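Local coordinates for E3 19 kDa protein (Human adenovirus E serotype 4, PDB 5IRO), which probably binds MHC class I heavy chains through its lumenal domain, retaining them in the endoplasmic reticulum and away from the surface of infected cells, at residues Ile44-Lys49 against Gly62-Tyr67; Ala30-Cys35 against Thr54-Trp59; Cys18-Gln23 against Asn83-Glu88; Cys35-Gln40 against Lys49-Thr54. All blocks are in the same frame, centred on the assembly; numbering follows the deposited sequence.

In the fold
The chain is the lumenal, immunoglobulin-like part of the viral protein, in which two three-stranded antiparallel sheets stack. Contact 2, the most buried, joins strands 29-34 and 54-59 of one sheet by backbone hydrogen bonds. Contact 3 spans the space between the sheets with bare hydrocarbon and aromatic packing, and shares Phe-87 with the surroundings of contacts 1 and 2. Contact 1 is a partly buried margin where a turn after strand 43-45 meets the approach to strand 66-72, mixing a salt bridge with ring packing. Contact 4 continues contact 2 beyond the strands, sharing Cys-35 and Thr-54 with it, and relies on an asparagine amide bonded to a main-chain carbonyl in a disulfide-tied loop region.

Contact 1 of 4, residues Ile44-Lys49 against Gly62-Tyr67; sequences IQYKNK and GDPEWY
At one margin of the sheet made by strands 43-45, 66-72 and 78-84, Tyr-46 and Lys-47 in the turn after strand 43-45 close over Asp-63 and Pro-64, which lead into strand 66-72. The two backbones run in roughly opposite directions here, at 158°. Tyr-46 has CG trans to its backbone N (chi1 171°), and this swings the ring across Pro-64, where the phenol OH gives a hydrogen bond to Pro-64 O at 3.2 Å. That carbonyl oxygen sits at the edge of the ring, while Pro-64 CB touches Tyr-46 CE1 at 4.0 Å. Lys-47 reaches past the proline with an extended chain: its CG rests 3.5 Å from Pro-64 CD, and its NZ makes a salt bridge to Asp-63 OD2 at 2.7 Å, coming from above the carboxylate plane. Lys-47 NZ also bonds Thr-58 O, so the ammonium ties the turn to the other sheet as well. Further along, Ile-44 CD1 meets the edge of the Tyr-67 ring at CD1, 3.4 Å away, and Gln-45 O lies 3.1 Å from Tyr-67 CB. Beneath these groups runs the opposing sheet: Ile-33 of strand 29-34 touches Ile-44, Tyr-46 and Tyr-67, Leu-55 of strand 54-59 meets Ile-44, and on the far side of strand 66-72 the backbone of Tyr-67 is paired with Asn-83 of strand 78-84.

Contact 2 of 4, residues Ala30-Cys35 against Thr54-Trp59; sequences AVLIKC and TLASTW
Val-31 and Ile-33 pair with Ser-57 and Leu-55 through four backbone hydrogen bonds, making strands 29-34 and 54-59 antiparallel neighbours in one sheet of the immunoglobulin-like domain. Val-31 N to Ser-57 O and Ser-57 N to Val-31 O are both 2.9 Å, and the bonds between Ile-33 and Leu-55 have the same length. That from Leu-55 N to Ile-33 O is close to straight (167°), whereas the return bond from Ile-33 N is bent to 134°.

Weaker CA-H...O contacts fill in between them. Ala-56 CA lies 3.2 Å from Val-31 O, and Leu-32 CA faces Leu-55 O at 3.4 Å, each at a non-hydrogen-bonded position of the ladder.

Apolar packing differs on the two faces. On the face bearing Leu-32 and Ala-56, Leu-32 CD1 touches Ala-56 CB at 3.9 Å and also Thr-54 CG2. On the other, Ile-33 CB and Leu-55 CB lie side by side, and Val-31 turns CG1 trans to its backbone N (chi1 -177°), which puts CG2 beside that N and 3.9 Å from Trp-59 CB. The Trp-59 indole extends onward, its NE1 bonded to Asp-63 O.

Strand 20-24 flanks strand 29-34 along its other edge, the face bearing Val-31 and Ile-33 is turned to the second sheet, and the chain of another protein lies against Leu-32, Ala-56 and Thr-58.

Contact 3 of 4, residues Cys18-Gln23 against Asn83-Glu88; sequences CQLSFQ and NTFIFE
The backbones of Leu-20 to Phe-22 and Phe-85 to Phe-87 run in nearly the same direction but stand well apart, with Leu-20 CA 9.2 Å from Phe-85 CA, too far for backbone pairing. This is the separation expected across a sandwich, and here strand 20-24 of one sheet of the immunoglobulin-like domain faces the chain that leaves strand 78-84 of the other. What joins them is four side chains, all hydrocarbon.

Leu-20 takes the place between its own backbone N and carbonyl carbon (chi1 63°), a turn that sends both methyls into the gap. CD2 sits squarely over one face of the Phe-85 ring, 3.9 Å from its centroid, in a CH-pi contact. The other methyl, CD1, touches both phenylalanines of the facing segment, 3.4 Å from Phe-85 CD1 and 3.8 Å from Phe-87 CE1.

Phe-22, two residues further along the strand, also meets both rings. It slides past Phe-85 in the opposite sense, CE2 coming within 3.7 Å of Phe-85 CE1. Against Phe-87 the side chains cross at about a right angle and the rings meet rim to rim, their planes 57° apart and neither covering the face of the other.

Around this cluster, Phe-87 also meets the rings of Tyr-46 and Trp-59 and packs on Val-31, while Met-90 touches both Phe-22 and Phe-85. At the closest point, Phe-87 CD1 approaches the edge of the Phe-22 ring, 3.3 Å from CZ.

Contact 4 of 4, residues Cys35-Gln40 against Lys49-Thr54; sequences CGWECQ and KTRNNT
Asn-53 is the hub where loop 35-40 closes on loop 49-54, and nearly everything tight in this contact passes through it. Its side chain points at the other loop with CG trans to the carbonyl carbon (chi1 -66°), and the amide nitrogen ND2 hydrogen-bonds the backbone oxygen Cys-39 O. This bond is 2.6 Å long and close to straight at 169°, with Cys-39 O lying in the plane of the amide, a geometry that holds the amide's rotation. Gly-36 O lies close to the same ND2, but the modelled distance is implausibly short and that bond is doubtful. The backbone joins in where Cys-35 N donates to Asn-53 O at 3.1 Å. The indole of Trp-37 lies over CB of Asn-53, which makes a CH-pi contact 3.5 Å from the centroid of the six-membered ring, and the indole and amide planes are inclined by only 24°.

Away from Asn-53 the grip slackens. Trp-37 NE1 reaches Thr-54 OG1 at 2.7 Å, but the bond is poorly aligned and weak. Arg-51 NH2 comes to the edge of the indole at CH2 without closing in, 4.4 Å away. On this side the chain of another protein in the assembly packs against Trp-37, Arg-51 and Thr-54.

Disulfides from Cys-35 to Cys-18 and from Cys-39 to Cys-10 tether the same loop. Loop 35-40 leads from strand 29-34 to strand 43-45, and loop 49-54 leads back to strand 54-59, so the contact joins the two connections by which the chain passes from one sheet of the immunoglobulin-like sandwich to the other and returns.

Contact 1 of 4, residues Ile44-Lys49 against Gly62-Tyr67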
# COMPACT_ATOMS: atom_id res chain seq x y z
N ILE D 44 -21.01 6.00 -18.40
CA ILE D 44 -21.12 4.58 -18.09
C ILE D 44 -21.83 4.40 -16.75
O ILE D 44 -21.52 5.08 -15.77
CB ILE D 44 -19.75 3.85 -18.12
CG1 ILE D 44 -19.93 2.34 -17.94
CG2 ILE D 44 -18.79 4.42 -17.08
CD1 ILE D 44 -20.76 1.70 -19.03
N GLN D 45 -22.80 3.50 -16.73
CA GLN D 45 -23.55 3.22 -15.51
C GLN D 45 -23.59 1.71 -15.30
O GLN D 45 -23.77 0.95 -16.25
CB GLN D 45 -24.96 3.79 -15.62
CG GLN D 45 -25.97 3.24 -14.64
CD GLN D 45 -26.39 4.27 -13.60
OE1 GLN D 45 -26.29 5.47 -13.83
NE2 GLN D 45 -26.86 3.80 -12.45
N TYR D 46 -23.42 1.28 -14.05
CA TYR D 46 -23.40 -0.15 -13.74
C TYR D 46 -24.54 -0.50 -12.79
O TYR D 46 -25.53 -1.10 -13.21
CB TYR D 46 -22.04 -0.54 -13.15
CG TYR D 46 -21.97 -1.95 -12.58
CD1 TYR D 46 -22.58 -3.01 -13.24
CD2 TYR D 46 -21.30 -2.21 -11.40
CE1 TYR D 46 -22.52 -4.29 -12.72
CE2 TYR D 46 -21.24 -3.48 -10.88
CZ TYR D 46 -21.85 -4.52 -11.54
OH TYR D 46 -21.79 -5.80 -11.03
N LYS D 47 -24.42 -0.14 -11.52
CA LYS D 47 -25.49 -0.39 -10.57
C LYS D 47 -26.33 0.87 -10.37
O LYS D 47 -27.27 1.14 -11.13
CB LYS D 47 -24.92 -0.80 -9.21
CG LYS D 47 -24.32 -2.19 -9.15
CD LYS D 47 -23.67 -2.46 -7.79
CE LYS D 47 -23.00 -3.83 -7.74
NZ LYS D 47 -22.15 -4.00 -6.53
N ASN D 48 -25.97 1.63 -9.35
CA ASN D 48 -26.61 2.89 -9.03
C ASN D 48 -25.51 3.94 -9.02
O ASN D 48 -25.65 5.03 -8.46
CB ASN D 48 -27.32 2.81 -7.68
CG ASN D 48 -28.39 1.73 -7.66
OD1 ASN D 48 -29.00 1.43 -8.68
ND2 ASN D 48 -28.61 1.14 -6.49
N LYS D 49 -24.40 3.56 -9.64
CA LYS D 49 -23.21 4.39 -9.70
C LYS D 49 -22.94 4.76 -11.15
O LYS D 49 -22.94 3.90 -12.03
CB LYS D 49 -22.01 3.65 -9.11
CG LYS D 49 -20.66 4.32 -9.36
CD LYS D 49 -19.53 3.49 -8.77
CE LYS D 49 -18.19 4.17 -8.94
NZ LYS D 49 -17.11 3.44 -8.22
N GLY D 62 -26.21 -11.66 -6.96
CA GLY D 62 -27.37 -10.80 -6.90
C GLY D 62 -27.14 -9.47 -7.60
O GLY D 62 -28.09 -8.85 -8.09
N ASP D 63 -25.88 -9.05 -7.66
CA ASP D 63 -25.51 -7.78 -8.29
C ASP D 63 -25.73 -7.81 -9.80
O ASP D 63 -25.71 -8.88 -10.41
CB ASP D 63 -24.06 -7.44 -7.93
CG ASP D 63 -23.88 -7.13 -6.45
OD1 ASP D 63 -24.81 -7.43 -5.67
OD2 ASP D 63 -22.82 -6.60 -6.07
N PRO D 64 -25.95 -6.63 -10.42
CA PRO D 64 -26.37 -6.55 -11.82
C PRO D 64 -25.39 -7.18 -12.80
O PRO D 64 -24.19 -7.27 -12.53
CB PRO D 64 -26.44 -5.04 -12.08
CG PRO D 64 -26.65 -4.44 -10.74
CD PRO D 64 -25.86 -5.29 -9.80
N GLU D 65 -25.92 -7.63 -13.93
CA GLU D 65 -25.12 -8.27 -14.96
C GLU D 65 -25.35 -7.58 -16.29
O GLU D 65 -25.13 -8.14 -17.36
CB GLU D 65 -25.47 -9.75 -15.05
CG GLU D 65 -25.12 -10.50 -13.79
CD GLU D 65 -25.85 -11.81 -13.68
OE1 GLU D 65 -26.83 -12.00 -14.44
OE2 GLU D 65 -25.45 -12.64 -12.85
N TRP D 66 -25.82 -6.34 -16.18
CA TRP D 66 -25.99 -5.48 -17.33
C TRP D 66 -25.48 -4.10 -16.94
O TRP D 66 -25.36 -3.79 -15.76
CB TRP D 66 -27.47 -5.45 -17.73
CG TRP D 66 -28.39 -4.99 -16.65
CD1 TRP D 66 -29.17 -5.76 -15.85
CD2 TRP D 66 -28.70 -3.63 -16.32
NE1 TRP D 66 -29.90 -4.98 -14.99
CE2 TRP D 66 -29.64 -3.66 -15.27
CE3 TRP D 66 -28.26 -2.39 -16.79
CZ2 TRP D 66 -30.14 -2.50 -14.69
CZ3 TRP D 66 -28.76 -1.25 -16.21
CH2 TRP D 66 -29.69 -1.31 -15.18
N TYR D 67 -25.19 -3.27 -17.94
CA TYR D 67 -24.74 -1.91 -17.70
C TYR D 67 -25.17 -1.00 -18.84
O TYR D 67 -25.30 -1.45 -19.98
CB TYR D 67 -23.22 -1.87 -17.48
CG TYR D 67 -22.39 -2.42 -18.62
CD1 TYR D 67 -21.72 -1.58 -19.49
CD2 TYR D 67 -22.28 -3.79 -18.82
CE1 TYR D 67 -20.96 -2.08 -20.53
CE2 TYR D 67 -21.52 -4.30 -19.86
CZ TYR D 67 -20.87 -3.44 -20.71
OH TYR D 67 -20.11 -3.95 -21.74

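Contact 2 of 4, residues Ala30-Cys35 against Thr54-Trp59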
# COMPACT_ATOMS: atom_id res chain seq x y z
N ALA D 30 -13.51 -7.19 -7.78
CA ALA D 30 -13.47 -5.81 -8.25
C ALA D 30 -13.66 -5.74 -9.76
O ALA D 30 -12.89 -6.34 -10.53
CB ALA D 30 -12.15 -5.15 -7.86
N VAL D 31 -14.69 -5.01 -10.16
CA VAL D 31 -15.06 -4.83 -11.56
C VAL D 31 -14.56 -3.49 -12.09
O VAL D 31 -14.69 -2.47 -11.42
CB VAL D 31 -16.59 -4.88 -11.73
CG1 VAL D 31 -16.98 -4.76 -13.19
CG2 VAL D 31 -17.16 -6.15 -11.12
N LEU D 32 -14.00 -3.50 -13.29
CA LEU D 32 -13.51 -2.28 -13.91
C LEU D 32 -13.99 -2.19 -15.35
O LEU D 32 -13.40 -2.79 -16.25
CB LEU D 32 -11.98 -2.24 -13.89
CG LEU D 32 -11.37 -0.95 -14.43
CD1 LEU D 32 -11.41 0.15 -13.38
CD2 LEU D 32 -9.96 -1.19 -14.94
N ILE D 33 -15.05 -1.41 -15.58
CA ILE D 33 -15.58 -1.21 -16.92
C ILE D 33 -14.91 -0.02 -17.60
O ILE D 33 -15.20 1.14 -17.28
CB ILE D 33 -17.10 -0.98 -16.89
CG1 ILE D 33 -17.77 -2.05 -16.03
CG2 ILE D 33 -17.67 -1.00 -18.30
CD1 ILE D 33 -19.25 -1.79 -15.77
N LYS D 34 -14.00 -0.30 -18.53
CA LYS D 34 -13.27 0.75 -19.23
C LYS D 34 -13.80 1.00 -20.64
O LYS D 34 -13.71 0.14 -21.51
CB LYS D 34 -11.78 0.44 -19.28
CG LYS D 34 -10.93 1.54 -19.89
CD LYS D 34 -9.46 1.21 -19.79
CE LYS D 34 -8.60 2.37 -20.28
NZ LYS D 34 -7.15 2.02 -20.25
N CYS D 35 -14.35 2.19 -20.86
CA CYS D 35 -14.74 2.63 -22.19
C CYS D 35 -13.78 3.71 -22.67
O CYS D 35 -12.82 4.04 -21.97
CB CYS D 35 -16.19 3.12 -22.21
SG CYS D 35 -17.41 1.84 -21.81
N THR D 54 -14.75 5.60 -17.33
CA THR D 54 -14.31 4.35 -16.72
C THR D 54 -14.95 4.20 -15.35
O THR D 54 -14.96 5.14 -14.55
CB THR D 54 -12.77 4.30 -16.58
OG1 THR D 54 -12.17 4.54 -17.86
CG2 THR D 54 -12.32 2.94 -16.06
N LEU D 55 -15.47 3.01 -15.07
CA LEU D 55 -16.20 2.77 -13.83
C LEU D 55 -15.53 1.65 -13.04
O LEU D 55 -14.98 0.72 -13.62
CB LEU D 55 -17.66 2.40 -14.16
CG LEU D 55 -18.74 2.59 -13.09
CD1 LEU D 55 -20.10 2.84 -13.73
CD2 LEU D 55 -18.82 1.37 -12.18
N ALA D 56 -15.57 1.75 -11.72
CA ALA D 56 -15.02 0.71 -10.86
C ALA D 56 -15.98 0.37 -9.72
O ALA D 56 -16.32 1.24 -8.91
CB ALA D 56 -13.67 1.13 -10.31
N SER D 57 -16.41 -0.88 -9.67
CA SER D 57 -17.29 -1.34 -8.60
C SER D 57 -16.93 -2.75 -8.15
O SER D 57 -15.77 -3.16 -8.21
CB SER D 57 -18.75 -1.29 -9.04
OG SER D 57 -19.61 -1.72 -8.00
N THR D 58 -17.94 -3.48 -7.69
CA THR D 58 -17.75 -4.86 -7.25
C THR D 58 -18.92 -5.73 -7.68
O THR D 58 -20.03 -5.23 -7.89
CB THR D 58 -17.64 -4.95 -5.73
OG1 THR D 58 -17.34 -3.66 -5.18
CG2 THR D 58 -16.58 -5.97 -5.33
N TRP D 59 -18.68 -7.03 -7.82
CA TRP D 59 -19.77 -7.95 -8.07
C TRP D 59 -19.86 -9.06 -7.02
O TRP D 59 -18.86 -9.69 -6.68
CB TRP D 59 -19.70 -8.55 -9.48
CG TRP D 59 -20.91 -9.35 -9.84
CD1 TRP D 59 -22.06 -8.90 -10.42
CD2 TRP D 59 -21.08 -10.76 -9.66
NE1 TRP D 59 -22.94 -9.94 -10.60
CE2 TRP D 59 -22.36 -11.10 -10.14
CE3 TRP D 59 -20.27 -11.78 -9.13
CZ2 TRP D 59 -22.85 -12.40 -10.12
CZ3 TRP D 59 -20.77 -13.07 -9.11
CH2 TRP D 59 -22.04 -13.37 -9.59

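Contact 3 of 4, residues Cys18-Gln23 against Asn83-Glu88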
# COMPACT_ATOMS: atom_id res chain seq x y z
N CYS D 18 -17.26 -1.64 -24.67
CA CYS D 18 -16.41 -0.96 -23.71
C CYS D 18 -15.74 -2.01 -22.83
O CYS D 18 -16.41 -2.68 -22.04
CB CYS D 18 -17.24 0.01 -22.87
SG CYS D 18 -17.74 1.49 -23.75
N GLN D 19 -14.43 -2.16 -22.98
CA GLN D 19 -13.68 -3.24 -22.35
C GLN D 19 -13.76 -3.25 -20.83
O GLN D 19 -13.85 -2.20 -20.19
CB GLN D 19 -12.20 -3.15 -22.76
CG GLN D 19 -11.48 -1.95 -22.17
CD GLN D 19 -10.00 -1.90 -22.50
OE1 GLN D 19 -9.61 -1.41 -23.55
NE2 GLN D 19 -9.18 -2.41 -21.59
N LEU D 20 -13.78 -4.44 -20.24
CA LEU D 20 -13.83 -4.55 -18.79
C LEU D 20 -12.88 -5.62 -18.24
O LEU D 20 -12.67 -6.66 -18.86
CB LEU D 20 -15.26 -4.76 -18.27
CG LEU D 20 -16.12 -5.97 -18.62
CD1 LEU D 20 -17.35 -5.99 -17.72
CD2 LEU D 20 -16.55 -5.97 -20.08
N SER D 21 -12.30 -5.33 -17.08
CA SER D 21 -11.35 -6.22 -16.43
C SER D 21 -11.80 -6.55 -15.00
O SER D 21 -12.47 -5.74 -14.36
CB SER D 21 -9.95 -5.61 -16.41
OG SER D 21 -9.99 -4.27 -15.94
N PHE D 22 -11.44 -7.73 -14.52
CA PHE D 22 -11.80 -8.16 -13.18
C PHE D 22 -10.54 -8.43 -12.36
O PHE D 22 -9.54 -8.90 -12.89
CB PHE D 22 -12.67 -9.41 -13.22
CG PHE D 22 -14.03 -9.18 -13.81
CD1 PHE D 22 -15.16 -9.22 -13.00
CD2 PHE D 22 -14.19 -8.92 -15.16
CE1 PHE D 22 -16.41 -9.01 -13.54
CE2 PHE D 22 -15.44 -8.71 -15.70
CZ PHE D 22 -16.55 -8.76 -14.89
N GLN D 23 -10.60 -8.12 -11.07
CA GLN D 23 -9.42 -8.26 -10.23
C GLN D 23 -9.77 -8.52 -8.77
O GLN D 23 -10.73 -7.96 -8.24
CB GLN D 23 -8.54 -7.00 -10.38
CG GLN D 23 -7.21 -7.04 -9.64
CD GLN D 23 -6.35 -5.84 -9.96
OE1 GLN D 23 -6.53 -5.18 -10.98
NE2 GLN D 23 -5.39 -5.55 -9.08
N ASN D 83 -26.18 -3.05 -22.23
CA ASN D 83 -25.30 -4.14 -22.61
C ASN D 83 -25.20 -5.19 -21.51
O ASN D 83 -25.00 -4.85 -20.35
CB ASN D 83 -23.91 -3.61 -22.96
CG ASN D 83 -23.84 -3.05 -24.36
OD1 ASN D 83 -24.67 -3.36 -25.21
ND2 ASN D 83 -22.84 -2.21 -24.61
N THR D 84 -25.32 -6.46 -21.87
CA THR D 84 -25.25 -7.53 -20.88
C THR D 84 -23.90 -8.24 -20.94
O THR D 84 -23.55 -8.87 -21.93
CB THR D 84 -26.42 -8.55 -21.02
OG1 THR D 84 -26.22 -9.64 -20.11
CG2 THR D 84 -26.53 -9.09 -22.45
N PHE D 85 -23.13 -8.10 -19.87
CA PHE D 85 -21.90 -8.86 -19.71
C PHE D 85 -21.99 -9.56 -18.37
O PHE D 85 -22.26 -8.93 -17.35
CB PHE D 85 -20.66 -7.96 -19.74
CG PHE D 85 -19.37 -8.73 -19.74
CD1 PHE D 85 -18.72 -9.04 -18.55
CD2 PHE D 85 -18.81 -9.16 -20.93
CE1 PHE D 85 -17.53 -9.74 -18.55
CE2 PHE D 85 -17.62 -9.87 -20.93
CZ PHE D 85 -16.98 -10.16 -19.74
N ILE D 86 -21.76 -10.86 -18.37
CA ILE D 86 -21.90 -11.65 -17.16
C ILE D 86 -20.67 -11.60 -16.25
O ILE D 86 -19.57 -12.00 -16.62
CB ILE D 86 -22.28 -13.11 -17.49
CG1 ILE D 86 -22.54 -13.90 -16.20
CG2 ILE D 86 -21.24 -13.78 -18.39
CD1 ILE D 86 -23.88 -13.57 -15.59
N PHE D 87 -20.88 -11.05 -15.06
CA PHE D 87 -19.82 -10.90 -14.07
C PHE D 87 -19.70 -12.20 -13.29
O PHE D 87 -18.68 -12.47 -12.66
CB PHE D 87 -20.10 -9.73 -13.13
CG PHE D 87 -20.41 -8.44 -13.84
CD1 PHE D 87 -19.42 -7.49 -14.03
CD2 PHE D 87 -21.68 -8.17 -14.30
CE1 PHE D 87 -19.69 -6.30 -14.68
CE2 PHE D 87 -21.96 -6.98 -14.95
CZ PHE D 87 -20.97 -6.05 -15.14
N GLU D 88 -20.75 -13.01 -13.37
CA GLU D 88 -20.79 -14.32 -12.72
C GLU D 88 -19.82 -15.30 -13.37
O GLU D 88 -19.55 -16.38 -12.84
CB GLU D 88 -22.22 -14.87 -12.78
CG GLU D 88 -22.52 -16.08 -11.92
CD GLU D 88 -23.97 -16.53 -12.02
OE1 GLU D 88 -24.77 -15.80 -12.63
OE2 GLU D 88 -24.30 -17.61 -11.48

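Contact 4 of 4, residues Cys35-Gln40 against Lys49-Thr54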
# COMPACT_ATOMS: atom_id res chain seq x y z
N CYS D 35 -14.35 2.19 -20.86
CA CYS D 35 -14.74 2.63 -22.19
C CYS D 35 -13.78 3.71 -22.67
O CYS D 35 -12.82 4.04 -21.97
CB CYS D 35 -16.19 3.12 -22.21
SG CYS D 35 -17.41 1.84 -21.81
N GLY D 36 -14.04 4.27 -23.85
CA GLY D 36 -13.11 5.20 -24.46
C GLY D 36 -12.92 6.51 -23.70
O GLY D 36 -13.86 7.04 -23.11
N TRP D 37 -11.69 7.01 -23.72
CA TRP D 37 -11.36 8.30 -23.11
C TRP D 37 -11.17 9.37 -24.18
O TRP D 37 -10.64 10.45 -23.90
CB TRP D 37 -10.09 8.16 -22.26
CG TRP D 37 -10.34 7.55 -20.92
CD1 TRP D 37 -10.15 6.25 -20.57
CD2 TRP D 37 -10.82 8.22 -19.75
NE1 TRP D 37 -10.49 6.06 -19.25
CE2 TRP D 37 -10.90 7.26 -18.72
CE3 TRP D 37 -11.19 9.54 -19.46
CZ2 TRP D 37 -11.34 7.57 -17.43
CZ3 TRP D 37 -11.63 9.85 -18.19
CH2 TRP D 37 -11.69 8.87 -17.19
N GLU D 38 -11.61 9.06 -25.39
CA GLU D 38 -11.49 9.96 -26.52
C GLU D 38 -12.81 10.72 -26.68
O GLU D 38 -12.94 11.59 -27.54
CB GLU D 38 -11.18 9.18 -27.80
CG GLU D 38 -10.06 8.15 -27.64
CD GLU D 38 -10.59 6.79 -27.24
OE1 GLU D 38 -11.82 6.65 -27.09
OE2 GLU D 38 -9.78 5.86 -27.06
N CYS D 39 -13.77 10.37 -25.84
CA CYS D 39 -15.11 10.93 -25.89
C CYS D 39 -15.53 11.43 -24.51
O CYS D 39 -15.28 10.75 -23.51
CB CYS D 39 -16.10 9.87 -26.38
SG CYS D 39 -16.87 10.12 -27.99
N GLN D 40 -16.14 12.60 -24.45
CA GLN D 40 -16.75 13.08 -23.21
C GLN D 40 -18.24 12.76 -23.32
O GLN D 40 -18.71 12.43 -24.41
CB GLN D 40 -16.48 14.58 -23.04
CG GLN D 40 -17.34 15.33 -22.02
CD GLN D 40 -17.20 14.78 -20.61
OE1 GLN D 40 -17.98 13.94 -20.17
NE2 GLN D 40 -16.19 15.26 -19.89
N LYS D 49 -24.40 3.56 -9.64
CA LYS D 49 -23.21 4.39 -9.70
C LYS D 49 -22.94 4.76 -11.15
O LYS D 49 -22.94 3.90 -12.03
CB LYS D 49 -22.01 3.65 -9.11
CG LYS D 49 -20.66 4.32 -9.36
CD LYS D 49 -19.53 3.49 -8.77
CE LYS D 49 -18.19 4.17 -8.94
NZ LYS D 49 -17.11 3.44 -8.22
N THR D 50 -22.71 6.04 -11.39
CA THR D 50 -22.46 6.55 -12.73
C THR D 50 -21.07 7.16 -12.70
O THR D 50 -20.78 7.98 -11.82
CB THR D 50 -23.46 7.66 -13.11
OG1 THR D 50 -22.83 8.94 -13.01
CG2 THR D 50 -24.68 7.62 -12.19
N ARG D 51 -20.21 6.77 -13.63
CA ARG D 51 -18.84 7.25 -13.58
C ARG D 51 -18.16 7.44 -14.93
O ARG D 51 -17.26 6.69 -15.29
CB ARG D 51 -17.99 6.31 -12.72
CG ARG D 51 -17.70 6.82 -11.32
CD ARG D 51 -16.90 8.10 -11.37
NE ARG D 51 -15.75 7.98 -12.27
CZ ARG D 51 -14.86 8.94 -12.49
NH1 ARG D 51 -14.99 10.11 -11.87
NH2 ARG D 51 -13.85 8.74 -13.32
N ASN D 52 -18.60 8.46 -15.65
CA ASN D 52 -17.85 9.01 -16.77
C ASN D 52 -17.46 7.99 -17.84
O ASN D 52 -18.31 7.32 -18.42
CB ASN D 52 -16.61 9.76 -16.26
CG ASN D 52 -16.98 10.89 -15.31
OD1 ASN D 52 -17.39 10.66 -14.17
ND2 ASN D 52 -16.82 12.13 -15.77
N ASN D 53 -16.15 7.88 -18.08
CA ASN D 53 -15.61 7.01 -19.12
C ASN D 53 -15.22 5.64 -18.58
O ASN D 53 -15.34 4.63 -19.27
CB ASN D 53 -14.39 7.67 -19.77
CG ASN D 53 -14.74 8.93 -20.54
OD1 ASN D 53 -14.84 10.01 -19.96
ND2 ASN D 53 -14.92 8.80 -21.85
N THR D 54 -14.75 5.60 -17.33
CA THR D 54 -14.31 4.35 -16.72
C THR D 54 -14.95 4.20 -15.35
O THR D 54 -14.96 5.14 -14.55
CB THR D 54 -12.77 4.30 -16.58
OG1 THR D 54 -12.17 4.54 -17.86
CG2 THR D 54 -12.32 2.94 -16.06